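Local coordinates for peptidoglycan glycosyltransferase (Eggerthella lenta, PDB 4MNR), which belongs to the penicillin-binding proteins and carries a transpeptidase-family domain of the beta-lactamase-like fold beside a dimerisation-type domain, at residues K129-V134 against D174-S179. Residues are numbered along the deposited sequence; the frame is centred on the assembly and turned at random.
Sequences KGACVV and DRAAGS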
loop_
_atom_site.group_PDB
_atom_site.type_symbol
_atom_site.label_atom_id
_atom_site.label_comp_id
_atom_site.label_asym_id
_atom_site.label_seq_id
_atom_site.Cartn_x
_atom_site.Cartn_y
_atom_site.Cartn_z
ATOM N N LYS A 129 -1.159 14.107 5.440
ATOM C CA LYS A 129 -1.409 13.698 4.074
ATOM C C LYS A 129 -0.793 12.306 3.909
ATOM O O LYS A 129 0.358 12.072 4.290
ATOM C CB LYS A 129 -0.722 14.677 3.141
ATOM C CG LYS A 129 -1.285 14.739 1.760
ATOM C CD LYS A 129 -1.116 16.149 1.218
ATOM C CE LYS A 129 -1.795 17.144 2.141
ATOM N NZ LYS A 129 -1.847 18.520 1.564
ATOM N N GLY A 130 -1.552 11.378 3.348
ATOM C CA GLY A 130 -1.013 10.042 3.133
ATOM C C GLY A 130 -2.086 8.989 2.991
ATOM O O GLY A 130 -3.236 9.298 2.668
ATOM N N ALA A 131 -1.722 7.736 3.244
ATOM C CA ALA A 131 -2.661 6.650 3.039
ATOM C C ALA A 131 -2.269 5.427 3.819
ATOM O O ALA A 131 -1.094 5.245 4.162
ATOM C CB ALA A 131 -2.740 6.297 1.554
ATOM N N CYS A 132 -3.256 4.573 4.076
ATOM C CA CYS A 132 -3.018 3.343 4.818
ATOM C C CYS A 132 -3.892 2.226 4.271
ATOM O O CYS A 132 -5.086 2.435 4.039
ATOM C CB CYS A 132 -3.315 3.584 6.294
ATOM S SG CYS A 132 -3.101 2.110 7.328
ATOM N N VAL A 133 -3.300 1.050 4.044
ATOM C CA VAL A 133 -4.047 -0.121 3.601
ATOM C C VAL A 133 -3.748 -1.275 4.558
ATOM O O VAL A 133 -2.595 -1.500 4.908
ATOM C CB VAL A 133 -3.651 -0.532 2.160
ATOM C CG1 VAL A 133 -4.297 -1.875 1.781
ATOM C CG2 VAL A 133 -4.028 0.562 1.156
ATOM N N VAL A 134 -4.790 -1.976 5.009
ATOM C CA VAL A 134 -4.626 -3.140 5.868
ATOM C C VAL A 134 -5.274 -4.293 5.124
ATOM O O VAL A 134 -6.399 -4.169 4.651
ATOM C CB VAL A 134 -5.346 -2.961 7.219
ATOM C CG1 VAL A 134 -5.170 -4.188 8.077
ATOM C CG2 VAL A 134 -4.824 -1.733 7.964
ATOM N N ASP A 174 -7.729 9.959 -4.131
ATOM C CA ASP A 174 -7.591 8.622 -3.546
ATOM C C ASP A 174 -6.106 8.304 -3.438
ATOM O O ASP A 174 -5.452 7.977 -4.427
ATOM C CB ASP A 174 -8.297 7.585 -4.434
ATOM C CG ASP A 174 -8.221 6.157 -3.879
ATOM O OD1 ASP A 174 -7.281 5.822 -3.131
ATOM O OD2 ASP A 174 -9.122 5.356 -4.204
ATOM N N ARG A 175 -5.560 8.413 -2.239
ATOM C CA ARG A 175 -4.137 8.172 -2.065
ATOM C C ARG A 175 -3.787 6.722 -1.808
ATOM O O ARG A 175 -2.634 6.332 -1.968
ATOM C CB ARG A 175 -3.589 9.028 -0.926
ATOM C CG ARG A 175 -3.468 10.510 -1.300
ATOM C CD ARG A 175 -2.980 11.331 -0.105
ATOM N NE ARG A 175 -2.460 12.622 -0.544
ATOM C CZ ARG A 175 -3.213 13.682 -0.822
ATOM N NH1 ARG A 175 -4.529 13.631 -0.677
ATOM N NH2 ARG A 175 -2.638 14.798 -1.245
ATOM N N ALA A 176 -4.759 5.930 -1.369
ATOM C CA ALA A 176 -4.488 4.538 -1.004
ATOM C C ALA A 176 -4.379 3.591 -2.187
ATOM O O ALA A 176 -3.572 2.647 -2.170
ATOM C CB ALA A 176 -5.550 4.030 -0.010
ATOM N N ALA A 177 -5.222 3.806 -3.186
ATOM C CA ALA A 177 -5.234 2.959 -4.369
ATOM C C ALA A 177 -4.852 3.750 -5.608
ATOM O O ALA A 177 -4.320 3.187 -6.558
ATOM C CB ALA A 177 -6.601 2.342 -4.561
ATOM N N GLY A 178 -5.136 5.048 -5.592
ATOM C CA GLY A 178 -5.156 5.844 -6.815
ATOM C C GLY A 178 -3.947 6.694 -7.158
ATOM O O GLY A 178 -3.960 7.394 -8.171
ATOM N N SER A 179 -2.906 6.616 -6.331
ATOM C CA SER A 179 -1.740 7.500 -6.429
ATOM C C SER A 179 -0.409 6.740 -6.415
ATOM O O SER A 179 -0.213 5.854 -5.588
ATOM C CB SER A 179 -1.759 8.485 -5.253
ATOM O OG SER A 179 -2.892 9.333 -5.328
#
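K129 lays its aliphatic stem over one face of the R175 guanidinium, a worked example of how an arginine can be covered on one face by a lysine's methylenes while its nitrogens bond to other partners. CG of K129 stands 2.9 Å above the guanidinium plane, displaced toward its rim, and CD of K129 comes within 3.2 Å of R175 NH2. Bends at chi2 and chi3 carry the lysine chain on past the arginine, and its NZ ends 4.7 Å from R175 NH2, a like-charge approach without contact. Along the extended arginine stem, CD of R175 packs 3.4 Å from G130 O. Further down the strand the side chains that meet are apolar, though CB of A131 also lies 3.5 Å from R175 O: the A131 methyl sits 3.9 Å from CB of A176, which also meets V133 CG2 at 4.0 Å. CG2 faces the loop because V133 holds CG1 anti to its backbone N (chi1 172°).

Behind this first shell, D174 shapes the turn. Its OD1 accepts from A177 N at 2.9 Å in an Asx motif, the N-H pointing almost straight at it (171°) from above the carboxylate plane. A salt bridge from R175 NE to E432 and a hydrogen bond from NH2 to S170 fix the guanidinium.

The loop thus lies against one face of the antiparallel sheet, where strand 130-135 runs between strands 142-148 and 425-431; M145 adjoins A176, and helix 321-332 covers A131 and V133 through V321.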